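PDB 3HAZ: proline dehydrogenase from Bradyrhizobium japonicum USDA 110, which probably oxidises proline to glutamate in two steps, pairing an FAD-dependent proline dehydrogenase with an NAD-dependent aldehyde dehydrogenase in one chain. Local coordinates for residues His108-Thr111 against Lys112-Phe116; Ala807-Met810 against Ile811-Val814. One frame throughout, in Å; residues are numbered along the deposited sequence.

Interaction 1 lies on helix 106-115 and interaction 2 on helix 804-819, two helices of this bifunctional enzyme that illustrate how residues three or four apart meet along a helix. The first is in the region related to the DNA-binding domain of proline dehydrogenase; the second is in the aldehyde dehydrogenase part and follows it by some 690 residues. Their centres are nevertheless about 17 Å apart, with nearest atoms about 8 Å from each other. The two helices meet where 804-819 begins: Lys112 forms a salt bridge with Asp805, and Ala115 packs on Asp805 and Val806. Helix 106-115 is thereby joined to the aldehyde dehydrogenase part, away from the annotated sites.

Interaction 1 (His108-Thr111 against Lys112-Phe116); sequences HHET and KSTAF
Lys112 crosses the His108 imidazole at a slant, its CG over one face toward the rim in a CH-pi contact, 3.9 Å from the ring centroid and 19° off the ring normal. A bend at chi2 (-60°) brings CE back to the same ring, 3.6 Å from His108 CE1, while NZ runs on to a salt bridge with Asp805 and a hydrogen bond to Ala122 O. The backbone N of Lys112 is bonded to His108 O. At Ser113 both N and OG reach the carbonyl of His109, OG at 2.8 Å from His109 O; with chi1 at 58°, the hydroxyl sits between its own N and carbonyl carbon and turns back along the helix. Such i to i-4 hydroxyl bonds are a familiar way for serine and threonine hydroxyls to find an acceptor within an alpha-helix, here helix 106-115, where Ser113 and Thr114 pack against Val79 of helix 71-85. Thr114 repeats the pattern one residue on: N lies 3.2 Å from Glu110 O, and OG1 approaches the same oxygen at 2.7 Å, nearly along the C=O axis. The Glu110 carboxylate itself turns to Arg923 and Thr141. Ala115 N follows, 2.9 Å from Thr111 O.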
loop_
_atom_site.group_PDB
_atom_site.type_symbol
_atom_site.label_atom_id
_atom_site.label_comp_id
_atom_site.label_asym_id
_atom_site.label_seq_id
_atom_site.Cartn_x
_atom_site.Cartn_y
_atom_site.Cartn_z
ATOM N N HIS A 108 -47.487 -15.419 10.938
ATOM C CA HIS A 108 -48.752 -15.402 11.664
ATOM C C HIS A 108 -48.539 -15.305 13.179
ATOM O O HIS A 108 -49.177 -14.496 13.856
ATOM C CB HIS A 108 -49.576 -16.652 11.318
ATOM C CG HIS A 108 -50.956 -16.657 11.903
ATOM N ND1 HIS A 108 -51.983 -15.894 11.394
ATOM C CD2 HIS A 108 -51.484 -17.351 12.940
ATOM C CE1 HIS A 108 -53.081 -16.107 12.100
ATOM N NE2 HIS A 108 -52.806 -16.988 13.042
ATOM N N HIS A 109 -47.632 -16.120 13.714
ATOM C CA HIS A 109 -47.357 -16.074 15.145
ATOM C C HIS A 109 -46.770 -14.734 15.570
ATOM O O HIS A 109 -47.165 -14.179 16.598
ATOM C CB HIS A 109 -46.441 -17.225 15.586
ATOM C CG HIS A 109 -47.037 -18.583 15.385
ATOM N ND1 HIS A 109 -46.272 -19.724 15.269
ATOM C CD2 HIS A 109 -48.326 -18.982 15.262
ATOM C CE1 HIS A 109 -47.062 -20.766 15.092
ATOM N NE2 HIS A 109 -48.314 -20.345 15.087
ATOM N N GLU A 110 -45.816 -14.227 14.793
ATOM C CA GLU A 110 -45.208 -12.933 15.084
ATOM C C GLU A 110 -46.246 -11.812 15.000
ATOM O O GLU A 110 -46.285 -10.917 15.841
ATOM C CB GLU A 110 -44.050 -12.642 14.118
ATOM C CG GLU A 110 -43.322 -11.342 14.432
ATOM C CD GLU A 110 -42.056 -11.128 13.603
ATOM O OE1 GLU A 110 -41.833 -11.872 12.626
ATOM O OE2 GLU A 110 -41.285 -10.202 13.935
ATOM N N THR A 111 -47.081 -11.863 13.971
ATOM C CA THR A 111 -48.113 -10.842 13.774
ATOM C C THR A 111 -49.175 -10.872 14.870
ATOM O O THR A 111 -49.492 -9.837 15.471
ATOM C CB THR A 111 -48.771 -10.973 12.381
ATOM O OG1 THR A 111 -47.750 -10.846 11.380
ATOM C CG2 THR A 111 -49.818 -9.881 12.160
ATOM N N LYS A 112 -49.708 -12.060 15.147
ATOM C CA LYS A 112 -50.741 -12.207 16.175
ATOM C C LYS A 112 -50.244 -11.815 17.566
ATOM O O LYS A 112 -50.923 -11.082 18.290
ATOM C CB LYS A 112 -51.319 -13.635 16.200
ATOM C CG LYS A 112 -52.279 -13.940 15.048
ATOM C CD LYS A 112 -53.473 -12.992 15.056
ATOM C CE LYS A 112 -54.469 -13.350 13.959
ATOM N NZ LYS A 112 -55.752 -12.610 14.111
ATOM N N SER A 113 -49.069 -12.307 17.946
ATOM C CA SER A 113 -48.543 -12.013 19.281
ATOM C C SER A 113 -48.307 -10.516 19.478
ATOM O O SER A 113 -48.506 -9.996 20.574
ATOM C CB SER A 113 -47.251 -12.788 19.561
ATOM O OG SER A 113 -46.253 -12.493 18.592
ATOM N N THR A 114 -47.889 -9.824 18.417
ATOM C CA THR A 114 -47.667 -8.384 18.510
ATOM C C THR A 114 -48.995 -7.607 18.543
ATOM O O THR A 114 -49.143 -6.656 19.318
ATOM C CB THR A 114 -46.754 -7.850 17.372
ATOM O OG1 THR A 114 -45.602 -8.693 17.224
ATOM C CG2 THR A 114 -46.301 -6.436 17.686
ATOM N N ALA A 115 -49.953 -8.011 17.705
ATOM C CA ALA A 115 -51.299 -7.413 17.710
ATOM C C ALA A 115 -51.965 -7.572 19.070
ATOM O O ALA A 115 -52.726 -6.706 19.513
ATOM C CB ALA A 115 -52.181 -8.048 16.628
ATOM N N PHE A 116 -51.690 -8.701 19.715
ATOM C CA PHE A 116 -52.210 -8.978 21.047
ATOM C C PHE A 116 -51.978 -7.823 22.015
ATOM O O PHE A 116 -52.809 -7.561 22.876
ATOM C CB PHE A 116 -51.572 -10.242 21.627
ATOM C CG PHE A 116 -51.857 -10.445 23.089
ATOM C CD1 PHE A 116 -53.099 -10.906 23.510
ATOM C CD2 PHE A 116 -50.885 -10.174 24.047
ATOM C CE1 PHE A 116 -53.367 -11.100 24.866
ATOM C CE2 PHE A 116 -51.148 -10.365 25.407
ATOM C CZ PHE A 116 -52.391 -10.825 25.813
#

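Interaction 2 (Ala807-Met810 against Ile811-Val814); sequences ADRM and IEMV
Arg809 and Glu812 are joined by a salt bridge, in which NE donates to Glu812 OE1 at 3.1 Å with an N-H...O angle of 141°. The two side chains run alongside each other, their guanidinium and carboxylate planes only 19° apart. OE1 is met close to head-on, in line with its C-O bond, at the edge of the guanidinium but tilted from its plane. The arginine is folded at chi2 and chi3, which brings NE, rather than the terminal nitrogens, to the glutamate. An alanine here would remove that donor and is likely to leave the Glu812 carboxylate without its intrahelical counter-charge. Apolar contacts are sparser: Met813 CE lies 3.9 Å from Arg809 CD, and Ile811 CD1 is 4.3 Å from Ala807 CB. Backbone bonds run from Ile811 N to Ala807 O at 2.8 Å and from Val814 N to Met810 O at 3.0 Å, with Glu812 and Met813 bonded likewise to Asp808 and Arg809. Ile811 and Val814 also pack on strand 891-897, and Met813 on helix 775-787. The whole is an amphipathic alpha-helix covering a beta-sheet, its i to i+3 ion pair on the more open side, within the aldehyde dehydrogenase fold.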
loop_
_atom_site.group_PDB
_atom_site.type_symbol
_atom_site.label_atom_id
_atom_site.label_comp_id
_atom_site.label_asym_id
_atom_site.label_seq_id
_atom_site.Cartn_x
_atom_site.Cartn_y
_atom_site.Cartn_z
ATOM N N ALA A 807 -56.185 -1.894 13.106
ATOM C CA ALA A 807 -56.711 -0.730 12.395
ATOM C C ALA A 807 -57.379 0.264 13.325
ATOM O O ALA A 807 -57.161 1.462 13.196
ATOM C CB ALA A 807 -57.683 -1.157 11.280
ATOM N N ASP A 808 -58.187 -0.236 14.262
ATOM C CA ASP A 808 -58.974 0.628 15.139
ATOM C C ASP A 808 -58.077 1.483 16.030
ATOM O O ASP A 808 -58.311 2.679 16.212
ATOM C CB ASP A 808 -59.935 -0.204 16.008
ATOM C CG ASP A 808 -61.096 -0.794 15.207
ATOM O OD1 ASP A 808 -61.507 -0.183 14.196
ATOM O OD2 ASP A 808 -61.597 -1.870 15.592
ATOM N N ARG A 809 -57.060 0.859 16.601
ATOM C CA ARG A 809 -56.115 1.571 17.457
ATOM C C ARG A 809 -55.268 2.542 16.638
ATOM O O ARG A 809 -55.125 3.712 16.992
ATOM C CB ARG A 809 -55.225 0.576 18.209
ATOM C CG ARG A 809 -54.035 1.206 18.928
ATOM C CD ARG A 809 -54.494 2.246 19.936
ATOM N NE ARG A 809 -55.601 1.755 20.759
ATOM C CZ ARG A 809 -55.480 0.868 21.742
ATOM N NH1 ARG A 809 -56.553 0.491 22.432
ATOM N NH2 ARG A 809 -54.293 0.350 22.038
ATOM N N MET A 810 -54.719 2.073 15.528
ATOM C CA MET A 810 -53.894 2.950 14.696
ATOM C C MET A 810 -54.668 4.158 14.156
ATOM O O MET A 810 -54.182 5.290 14.201
ATOM C CB MET A 810 -53.223 2.157 13.577
ATOM C CG MET A 810 -52.057 1.295 14.090
ATOM S SD MET A 810 -51.132 0.518 12.762
ATOM C CE MET A 810 -49.955 -0.492 13.677
ATOM N N ILE A 811 -55.887 3.920 13.682
ATOM C CA ILE A 811 -56.711 4.993 13.140
ATOM C C ILE A 811 -57.073 6.003 14.228
ATOM O O ILE A 811 -56.978 7.215 14.029
ATOM C CB ILE A 811 -57.991 4.431 12.484
ATOM C CG1 ILE A 811 -57.645 3.743 11.158
ATOM C CG2 ILE A 811 -59.021 5.537 12.276
ATOM C CD1 ILE A 811 -58.789 2.926 10.568
ATOM N N GLU A 812 -57.487 5.489 15.379
ATOM C CA GLU A 812 -57.817 6.314 16.534
ATOM C C GLU A 812 -56.614 7.151 17.010
ATOM O O GLU A 812 -56.768 8.296 17.447
ATOM C CB GLU A 812 -58.342 5.417 17.666
ATOM C CG GLU A 812 -58.171 5.978 19.064
ATOM C CD GLU A 812 -58.445 4.937 20.151
ATOM O OE1 GLU A 812 -57.598 4.032 20.367
ATOM O OE2 GLU A 812 -59.513 5.031 20.791
ATOM N N MET A 813 -55.416 6.585 16.930
ATOM C CA MET A 813 -54.229 7.306 17.396
ATOM C C MET A 813 -53.820 8.413 16.404
ATOM O O MET A 813 -53.450 9.521 16.801
ATOM C CB MET A 813 -53.068 6.345 17.673
ATOM C CG MET A 813 -52.085 6.875 18.705
ATOM S SD MET A 813 -50.610 5.864 18.921
ATOM C CE MET A 813 -51.289 4.357 19.598
ATOM N N VAL A 814 -53.906 8.117 15.114
ATOM C CA VAL A 814 -53.653 9.138 14.092
ATOM C C VAL A 814 -54.647 10.302 14.230
ATOM O O VAL A 814 -54.259 11.472 14.198
ATOM C CB VAL A 814 -53.696 8.540 12.674
ATOM C CG1 VAL A 814 -53.702 9.646 11.611
ATOM C CG2 VAL A 814 -52.506 7.580 12.468
#